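TodX (Pseudomonas putida, PDB 3BS0) carries toluene, and probably other aromatic hydrocarbons, across the bacterial outer membrane as a beta-barrel transporter of the FadL family. Local coordinates at residues N128-I133 / L367-A372; N163-L168 / A199-L204; K251-A256 / P265-I270. All blocks are in the same frame, centred on the assembly; numbering follows the deposited sequence.

Interaction 1 (N128-I133 / L367-A372); sequences NSSRLI and LPVIPA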
loop_
_atom_site.group_PDB
_atom_site.type_symbol
_atom_site.label_atom_id
_atom_site.label_comp_id
_atom_site.label_asym_id
_atom_site.label_seq_id
_atom_site.Cartn_x
_atom_site.Cartn_y
_atom_site.Cartn_z
ATOM N N ASN A 128 -17.597 5.553 8.999
ATOM C CA ASN A 128 -16.228 5.543 9.489
ATOM C C ASN A 128 -15.525 4.599 8.530
ATOM O O ASN A 128 -15.640 3.382 8.630
ATOM C CB ASN A 128 -16.186 5.012 10.913
ATOM C CG ASN A 128 -16.064 6.115 11.936
ATOM O OD1 ASN A 128 -14.962 6.598 12.221
ATOM N ND2 ASN A 128 -17.197 6.535 12.487
ATOM N N SER A 129 -14.807 5.164 7.576
ATOM C CA SER A 129 -14.162 4.339 6.592
ATOM C C SER A 129 -12.888 4.953 6.038
ATOM O O SER A 129 -12.553 6.100 6.321
ATOM C CB SER A 129 -15.147 4.038 5.461
ATOM O OG SER A 129 -15.638 5.233 4.873
ATOM N N SER A 130 -12.199 4.175 5.215
ATOM C CA SER A 130 -10.943 4.608 4.674
ATOM C C SER A 130 -10.682 3.930 3.347
ATOM O O SER A 130 -11.178 2.846 3.099
ATOM C CB SER A 130 -9.845 4.205 5.646
ATOM O OG SER A 130 -9.020 5.293 5.956
ATOM N N ARG A 131 -9.889 4.576 2.502
ATOM C CA ARG A 131 -9.514 3.998 1.227
ATOM C C ARG A 131 -8.396 4.781 0.580
ATOM O O ARG A 131 -8.562 5.956 0.271
ATOM C CB ARG A 131 -10.682 3.955 0.256
ATOM C CG ARG A 131 -10.250 3.511 -1.127
ATOM C CD ARG A 131 -10.552 2.058 -1.386
ATOM N NE ARG A 131 -11.959 1.866 -1.723
ATOM C CZ ARG A 131 -12.608 2.553 -2.664
ATOM N NH1 ARG A 131 -11.978 3.491 -3.368
ATOM N NH2 ARG A 131 -13.890 2.300 -2.907
ATOM N N LEU A 132 -7.257 4.132 0.375
ATOM C CA LEU A 132 -6.141 4.789 -0.273
ATOM C C LEU A 132 -5.874 4.003 -1.542
ATOM O O LEU A 132 -5.787 2.775 -1.512
ATOM C CB LEU A 132 -4.904 4.767 0.610
ATOM C CG LEU A 132 -3.730 5.546 0.013
ATOM C CD1 LEU A 132 -3.885 7.034 0.294
ATOM C CD2 LEU A 132 -2.462 5.059 0.616
ATOM N N ILE A 133 -5.776 4.706 -2.664
ATOM C CA ILE A 133 -5.519 4.047 -3.933
ATOM C C ILE A 133 -4.296 4.689 -4.560
ATOM O O ILE A 133 -4.180 5.913 -4.622
ATOM C CB ILE A 133 -6.720 4.156 -4.857
ATOM C CG1 ILE A 133 -7.959 3.691 -4.109
ATOM C CG2 ILE A 133 -6.520 3.261 -6.070
ATOM C CD1 ILE A 133 -9.225 3.713 -4.914
ATOM N N LEU A 367 -6.067 4.317 16.026
ATOM C CA LEU A 367 -6.883 4.912 14.945
ATOM C C LEU A 367 -7.452 3.882 13.952
ATOM O O LEU A 367 -6.930 3.682 12.872
ATOM C CB LEU A 367 -6.058 5.973 14.196
ATOM C CG LEU A 367 -6.774 6.996 13.311
ATOM C CD1 LEU A 367 -5.820 8.112 12.942
ATOM C CD2 LEU A 367 -7.299 6.326 12.062
ATOM N N PRO A 368 -8.567 3.242 14.307
ATOM C CA PRO A 368 -9.247 2.226 13.501
ATOM C C PRO A 368 -9.423 2.401 11.988
ATOM O O PRO A 368 -9.639 1.421 11.266
ATOM C CB PRO A 368 -10.586 2.062 14.219
ATOM C CG PRO A 368 -10.743 3.313 15.004
ATOM C CD PRO A 368 -9.366 3.554 15.500
ATOM N N VAL A 369 -9.340 3.624 11.490
ATOM C CA VAL A 369 -9.524 3.834 10.054
ATOM C C VAL A 369 -8.209 3.762 9.279
ATOM O O VAL A 369 -8.215 3.517 8.080
ATOM C CB VAL A 369 -10.299 5.157 9.808
ATOM C CG1 VAL A 369 -9.935 5.782 8.502
ATOM C CG2 VAL A 369 -11.754 4.866 9.825
ATOM N N ILE A 370 -7.087 3.975 9.967
ATOM C CA ILE A 370 -5.774 3.860 9.341
ATOM C C ILE A 370 -5.006 2.824 10.133
ATOM O O ILE A 370 -4.283 3.162 11.067
ATOM C CB ILE A 370 -4.942 5.166 9.367
ATOM C CG1 ILE A 370 -5.533 6.210 8.409
ATOM C CG2 ILE A 370 -3.495 4.856 8.930
ATOM C CD1 ILE A 370 -6.822 6.840 8.877
ATOM N N PRO A 371 -5.156 1.541 9.776
ATOM C CA PRO A 371 -4.454 0.468 10.489
ATOM C C PRO A 371 -2.951 0.439 10.164
ATOM O O PRO A 371 -2.547 0.746 9.042
ATOM C CB PRO A 371 -5.169 -0.799 10.003
ATOM C CG PRO A 371 -6.458 -0.294 9.349
ATOM C CD PRO A 371 -6.018 0.985 8.720
ATOM N N ALA A 372 -2.132 0.070 11.147
ATOM C CA ALA A 372 -0.683 -0.013 10.946
ATOM C C ALA A 372 -0.425 -1.251 10.091
ATOM O O ALA A 372 -1.243 -2.173 10.102
ATOM C CB ALA A 372 0.025 -0.151 12.289
#

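Interaction 2 (N163-L168 / A199-L204); sequences NLELLL and AAHFSL. With C8E ((hydroxyethyloxy)tri(ethyloxy)octane), chain D.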
loop_
_atom_site.group_PDB
_atom_site.type_symbol
_atom_site.label_atom_id
_atom_site.label_comp_id
_atom_site.label_asym_id
_atom_site.label_seq_id
_atom_site.Cartn_x
_atom_site.Cartn_y
_atom_site.Cartn_z
ATOM N N ASN A 163 -9.775 8.478 0.190
ATOM C CA ASN A 163 -11.158 8.599 0.629
ATOM C C ASN A 163 -11.138 8.427 2.143
ATOM O O ASN A 163 -10.481 7.533 2.678
ATOM C CB ASN A 163 -12.046 7.541 -0.025
ATOM C CG ASN A 163 -12.335 7.860 -1.472
ATOM O OD1 ASN A 163 -12.979 8.857 -1.777
ATOM N ND2 ASN A 163 -11.850 7.019 -2.377
ATOM N N LEU A 164 -11.849 9.309 2.831
ATOM C CA LEU A 164 -11.894 9.286 4.273
ATOM C C LEU A 164 -13.280 9.652 4.789
ATOM O O LEU A 164 -13.969 10.501 4.233
ATOM C CB LEU A 164 -10.884 10.293 4.819
ATOM C CG LEU A 164 -10.016 9.979 6.030
ATOM C CD1 LEU A 164 -9.524 11.291 6.622
ATOM C CD2 LEU A 164 -10.805 9.208 7.049
ATOM N N GLU A 165 -13.662 9.003 5.874
ATOM C CA GLU A 165 -14.920 9.232 6.555
ATOM C C GLU A 165 -14.405 8.988 7.986
ATOM O O GLU A 165 -14.014 7.867 8.316
ATOM C CB GLU A 165 -15.937 8.174 6.103
ATOM C CG GLU A 165 -17.369 8.678 5.803
ATOM C CD GLU A 165 -17.435 9.902 4.870
ATOM O OE1 GLU A 165 -16.823 9.878 3.768
ATOM O OE2 GLU A 165 -18.126 10.884 5.252
ATOM N N LEU A 166 -14.357 10.039 8.811
ATOM C CA LEU A 166 -13.838 9.925 10.172
ATOM C C LEU A 166 -14.465 10.799 11.284
ATOM O O LEU A 166 -14.390 12.016 11.262
ATOM C CB LEU A 166 -12.342 10.191 10.137
ATOM C CG LEU A 166 -11.551 10.267 11.443
ATOM C CD1 LEU A 166 -11.496 8.905 12.083
ATOM C CD2 LEU A 166 -10.136 10.764 11.138
ATOM N N LEU A 167 -15.047 10.153 12.279
ATOM C CA LEU A 167 -15.644 10.850 13.389
ATOM C C LEU A 167 -14.684 10.845 14.568
ATOM O O LEU A 167 -14.062 9.838 14.878
ATOM C CB LEU A 167 -16.958 10.188 13.788
ATOM C CG LEU A 167 -17.845 10.923 14.807
ATOM C CD1 LEU A 167 -19.287 10.366 14.757
ATOM C CD2 LEU A 167 -17.272 10.776 16.217
ATOM N N LEU A 168 -14.547 11.994 15.204
ATOM C CA LEU A 168 -13.709 12.112 16.366
ATOM C C LEU A 168 -14.596 12.654 17.468
ATOM O O LEU A 168 -15.076 13.789 17.392
ATOM C CB LEU A 168 -12.547 13.069 16.126
ATOM C CG LEU A 168 -11.489 12.616 15.102
ATOM C CD1 LEU A 168 -10.425 13.728 14.966
ATOM C CD2 LEU A 168 -10.846 11.284 15.526
ATOM N N ALA A 199 -18.939 15.897 18.843
ATOM C CA ALA A 199 -17.816 15.368 18.082
ATOM C C ALA A 199 -17.608 16.217 16.833
ATOM O O ALA A 199 -18.218 17.279 16.680
ATOM C CB ALA A 199 -18.097 13.931 17.683
ATOM N N ALA A 200 -16.747 15.739 15.948
ATOM C CA ALA A 200 -16.485 16.418 14.695
ATOM C C ALA A 200 -16.286 15.323 13.671
ATOM O O ALA A 200 -15.715 14.276 13.958
ATOM C CB ALA A 200 -15.236 17.276 14.799
ATOM N N HIS A 201 -16.766 15.548 12.465
ATOM C CA HIS A 201 -16.612 14.524 11.462
ATOM C C HIS A 201 -15.900 15.041 10.231
ATOM O O HIS A 201 -16.176 16.144 9.736
ATOM C CB HIS A 201 -17.968 13.963 11.059
ATOM C CG HIS A 201 -17.885 12.951 9.966
ATOM N ND1 HIS A 201 -17.504 11.646 10.189
ATOM C CD2 HIS A 201 -18.148 13.048 8.641
ATOM C CE1 HIS A 201 -17.548 10.978 9.050
ATOM N NE2 HIS A 201 -17.935 11.805 8.096
ATOM N N PHE A 202 -14.970 14.233 9.752
ATOM C CA PHE A 202 -14.250 14.575 8.560
ATOM C C PHE A 202 -14.682 13.675 7.424
ATOM O O PHE A 202 -14.741 12.473 7.577
ATOM C CB PHE A 202 -12.758 14.452 8.800
ATOM C CG PHE A 202 -12.124 15.744 9.157
ATOM C CD1 PHE A 202 -11.782 16.030 10.468
ATOM C CD2 PHE A 202 -11.921 16.700 8.186
ATOM C CE1 PHE A 202 -11.240 17.256 10.811
ATOM C CE2 PHE A 202 -11.383 17.930 8.513
ATOM C CZ PHE A 202 -11.042 18.210 9.831
ATOM N N SER A 203 -15.002 14.265 6.284
ATOM C CA SER A 203 -15.424 13.481 5.146
ATOM C C SER A 203 -14.709 13.865 3.854
ATOM O O SER A 203 -14.627 15.040 3.478
ATOM C CB SER A 203 -16.935 13.608 4.970
ATOM O OG SER A 203 -17.345 13.006 3.760
ATOM N N LEU A 204 -14.159 12.855 3.198
ATOM C CA LEU A 204 -13.461 13.012 1.929
ATOM C C LEU A 204 -14.104 11.932 1.071
ATOM O O LEU A 204 -13.597 10.827 0.949
ATOM C CB LEU A 204 -11.969 12.764 2.119
ATOM C CG LEU A 204 -11.198 13.925 2.753
ATOM C CD1 LEU A 204 -11.726 14.298 4.137
ATOM C CD2 LEU A 204 -9.747 13.501 2.840
HETATM C C1 C8E D . 1.050 6.957 2.184
HETATM C C2 C8E D . -0.202 6.996 2.941
HETATM C C3 C8E D . -0.656 8.310 3.401
HETATM C C4 C8E D . -2.026 8.122 3.729
HETATM C C5 C8E D . -2.450 9.096 4.673
HETATM C C6 C8E D . -3.832 8.840 4.988
HETATM C C7 C8E D . -3.738 9.384 6.387
HETATM C C8 C8E D . -3.635 10.843 6.484
HETATM O O9 C8E D . -4.366 11.660 7.365
HETATM C C10 C8E D . -5.832 11.583 7.159
HETATM C C11 C8E D . -6.391 12.605 8.196
HETATM O O12 C8E D . -6.709 14.004 7.634
HETATM C C13 C8E D . -8.125 14.269 7.881
HETATM C C14 C8E D . -8.656 14.471 9.352
HETATM O O15 C8E D . -8.078 15.295 10.448
HETATM C C16 C8E D . -7.085 14.478 11.204
HETATM C C17 C8E D . -7.673 13.631 12.358
HETATM O O18 C8E D . -7.262 13.598 13.727
HETATM C C19 C8E D . -6.203 12.609 13.925
HETATM C C20 C8E D . -6.234 11.319 14.821
HETATM O O21 C8E D . -5.555 11.379 16.073
#

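Interaction 3 (K251-A256 / P265-I270); sequences KATLSA and PLDGDI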
loop_
_atom_site.group_PDB
_atom_site.type_symbol
_atom_site.label_atom_id
_atom_site.label_comp_id
_atom_site.label_asym_id
_atom_site.label_seq_id
_atom_site.Cartn_x
_atom_site.Cartn_y
_atom_site.Cartn_z
ATOM N N LYS A 251 -11.710 18.134 -2.059
ATOM C CA LYS A 251 -12.824 18.650 -1.301
ATOM C C LYS A 251 -13.084 17.771 -0.085
ATOM O O LYS A 251 -12.910 16.547 -0.135
ATOM C CB LYS A 251 -14.070 18.723 -2.197
ATOM C CG LYS A 251 -13.909 19.627 -3.418
ATOM C CD LYS A 251 -13.210 20.938 -3.049
ATOM C CE LYS A 251 -13.694 22.122 -3.897
ATOM N NZ LYS A 251 -13.374 23.439 -3.232
ATOM N N ALA A 252 -13.495 18.411 1.004
ATOM C CA ALA A 252 -13.774 17.724 2.247
ATOM C C ALA A 252 -14.864 18.469 2.979
ATOM O O ALA A 252 -14.993 19.683 2.854
ATOM C CB ALA A 252 -12.523 17.673 3.103
ATOM N N THR A 253 -15.662 17.737 3.738
ATOM C CA THR A 253 -16.726 18.339 4.507
ATOM C C THR A 253 -16.416 18.191 5.987
ATOM O O THR A 253 -16.388 17.086 6.524
ATOM C CB THR A 253 -18.084 17.666 4.237
ATOM O OG1 THR A 253 -18.413 17.774 2.852
ATOM C CG2 THR A 253 -19.174 18.336 5.067
ATOM N N LEU A 254 -16.150 19.307 6.643
ATOM C CA LEU A 254 -15.893 19.277 8.073
ATOM C C LEU A 254 -17.268 19.462 8.665
ATOM O O LEU A 254 -17.981 20.393 8.308
ATOM C CB LEU A 254 -15.012 20.430 8.502
ATOM C CG LEU A 254 -15.066 20.569 10.017
ATOM C CD1 LEU A 254 -14.307 19.416 10.671
ATOM C CD2 LEU A 254 -14.483 21.909 10.427
ATOM N N SER A 255 -17.653 18.570 9.559
ATOM C CA SER A 255 -18.966 18.658 10.151
ATOM C C SER A 255 -18.935 18.475 11.665
ATOM O O SER A 255 -18.482 17.472 12.182
ATOM C CB SER A 255 -19.881 17.636 9.488
ATOM O OG SER A 255 -20.423 16.786 10.459
ATOM N N ALA A 256 -19.415 19.487 12.360
ATOM C CA ALA A 256 -19.448 19.520 13.800
ATOM C C ALA A 256 -20.751 18.922 14.266
ATOM O O ALA A 256 -21.779 19.092 13.613
ATOM C CB ALA A 256 -19.328 20.973 14.282
ATOM N N PRO A 265 -22.297 21.057 9.126
ATOM C CA PRO A 265 -21.371 20.759 8.023
ATOM C C PRO A 265 -20.718 21.991 7.423
ATOM O O PRO A 265 -21.248 23.092 7.506
ATOM C CB PRO A 265 -22.267 20.082 7.003
ATOM C CG PRO A 265 -23.542 20.868 7.151
ATOM C CD PRO A 265 -23.690 20.885 8.675
ATOM N N LEU A 266 -19.562 21.805 6.806
ATOM C CA LEU A 266 -18.904 22.922 6.190
ATOM C C LEU A 266 -17.860 22.470 5.185
ATOM O O LEU A 266 -16.835 21.876 5.537
ATOM C CB LEU A 266 -18.359 23.848 7.277
ATOM C CG LEU A 266 -16.963 23.912 7.881
ATOM C CD1 LEU A 266 -16.043 24.598 6.900
ATOM C CD2 LEU A 266 -17.011 24.730 9.176
ATOM N N ASP A 267 -18.176 22.738 3.913
ATOM C CA ASP A 267 -17.343 22.383 2.761
ATOM C C ASP A 267 -16.169 23.310 2.596
ATOM O O ASP A 267 -16.265 24.500 2.873
ATOM C CB ASP A 267 -18.150 22.442 1.470
ATOM C CG ASP A 267 -19.494 21.796 1.601
ATOM O OD1 ASP A 267 -19.568 20.680 2.159
ATOM O OD2 ASP A 267 -20.478 22.400 1.137
ATOM N N GLY A 268 -15.064 22.753 2.121
ATOM C CA GLY A 268 -13.879 23.548 1.918
ATOM C C GLY A 268 -12.800 22.709 1.283
ATOM O O GLY A 268 -13.057 21.633 0.742
ATOM N N ASP A 269 -11.581 23.219 1.347
ATOM C CA ASP A 269 -10.430 22.538 0.801
ATOM C C ASP A 269 -9.684 21.822 1.931
ATOM O O ASP A 269 -9.732 22.250 3.088
ATOM C CB ASP A 269 -9.496 23.554 0.140
ATOM C CG ASP A 269 -8.261 22.907 -0.442
ATOM O OD1 ASP A 269 -8.373 22.274 -1.520
ATOM O OD2 ASP A 269 -7.182 23.014 0.185
ATOM N N ILE A 270 -9.012 20.726 1.595
ATOM C CA ILE A 270 -8.246 19.986 2.578
ATOM C C ILE A 270 -6.988 19.515 1.913
ATOM O O ILE A 270 -6.999 19.107 0.750
ATOM C CB ILE A 270 -9.007 18.763 3.148
ATOM C CG1 ILE A 270 -8.345 18.307 4.448
ATOM C CG2 ILE A 270 -9.007 17.607 2.156
ATOM C CD1 ILE A 270 -9.181 17.315 5.254
#

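Interaction 1 (N128-I133 / L367-A372)
V369 of a loop turn packs against S129 and S130 of a barrel strand: N128-I133 lies at the start of strand 129-143, whereas the L367-A372 segment belongs to the loop that follows strand 348-356 and precedes strand 376-385. Only 163 Å² is buried between the segments, most of it on V369 and S130. The loop side is shaped by a type I turn from L367 to I370, closed by the bond from I370 N to L367 O at 2.9 Å. This turn directs V369 toward the strand. With chi1 at 151°, CG1 stands roughly opposite the backbone N of V369 and beside its carbonyl carbon, and it lies 3.4 Å from S129 O. CG2 of V369, the other branch, comes within 4.0 Å of N128 C and also lies near the backbone of S129. The branched side chain therefore spreads over the backbone of N128 and S129. The polar element is weak: S130 OG donates to V369 O at 2.9 Å, but the position of this hydroxyl is doubtful, and so is its light contact with I370 CD1.

V369 also packs on L164 of the adjacent strand 151-169, and P368 O accepts a hydrogen bond from Y109 OH. P368 and P371 reach V59 and I57 of strand 44-60, and bound C8E detergent lies against L132, L367 and I370. Contacts to several wall strands, with detergent alongside, are consistent with a loop packed against the barrel wall beside a detergent-binding site, in a barrel of the OmpP1/FadL family.

Interaction 2 (N163-L168 / A199-L204)
An antiparallel beta-sheet pairing joins strand 151-169 to the short strand 199-204, leaving a polar cluster on one face and an apolar, detergent-lined surface on the other. The segment axes approach to 4.5 Å, with 170° between their directions, and 588 Å² is buried between the segments. Three hydrogen-bonded pairs, L164 with L204, L166 with F202 and L168 with A200, each exchange two backbone bonds; L166 N to F202 O, for example, is 2.8 Å.

On the face of E165, L167, H201 and S203, a single carboxylate oxygen takes two donors. E165 is bent at chi2 (50°), which brings its carboxylate over the neighbouring strand. There S203 OG donates to E165 OE2 at 2.7 Å on the syn side, close to the carboxylate plane. H201 NE2 donates to the same E165 OE2 at 3.0 Å; this bond is nearly straight and lies in the imidazole plane, but approaches from above the carboxylate plane, the two planes being 38° apart. Replacing E165 with an alanine would probably leave H201 NE2 and S203 OG without their shared acceptor and let the imidazole turn more easily. On the neighbouring strand 129-143, S129 pairs with the E165 backbone, and the ring of F126 meets that of H201.

The other face is greasy. L164 CB packs on L204 CB at 3.8 Å, while L164, L166, L168 and F202 border the C8E chain. L168 CD1 lies 3.4 Å from C8E O18, next to the ether chain. F202 offers one ring face to the detergent, where C8E C14 sits toward the rim, 3.7 Å from F202 CD1.

Interaction 3 (K251-A256 / P265-I270)
T253 and D267 lie side by side across the hairpin of strands 244-257 and 263-272, and T253 OG1 donates to D267 OD1 at 3.2 Å, nearly in line with the C-O bond of the carboxylate. A chi1 of -59° sets T253 OG1 beside the backbone N and anti to the carbonyl carbon, facing the carboxylate, while CG2 is anti to the backbone N; R206 NH1 also makes a weak bond to this hydroxyl.

Two hydrogen-bonded pairs carry the backbone. A252 and G268 form one, with A252 N to G268 O at 3.3 Å and G268 N to A252 O at 3.2 Å. In the other, L254 N reaches L266 O at 2.9 Å, whereas the return bond from L266 N to L254 O is weak, bent to 116°. P265 has no N-H to give. T253 and S255 also bond outward through their backbones to S203 and H201, and D269 to I316.

Apolar contact fills the opposite face: L254 CD2 meets L266 CD2 at 4.0 Å, and A252 CB meets I270 CG2 at 3.6 Å. Here L254 and L266 rest on L186 of helix 186-194 and F315 of strand 314-317, while F202 of strand 199-204 touches L254 and I270.

In the fold
From the N terminus, 128-133 comes first and meets 367-372 only after 233 intervening residues; interaction 1 thus ties the loop between strands 348-356 and 376-385 to strand 129-143. Both other contacts nest inside it. Interaction 2 closes 30 residues, which include helices 170-179 and 186-194; interaction 3 follows in series, closing a short hairpin, and none cross. Laterally, strand 129-143 pairs with 151-169 through S129 N to E165 O (2.9 Å), 151-169 with 199-204, then 199-204 with 244-257 through H201 N to S255 O (2.6 Å). Interactions 1 and 3 do not touch, their nearest atoms being about 11 Å apart; interaction 2 bridges them.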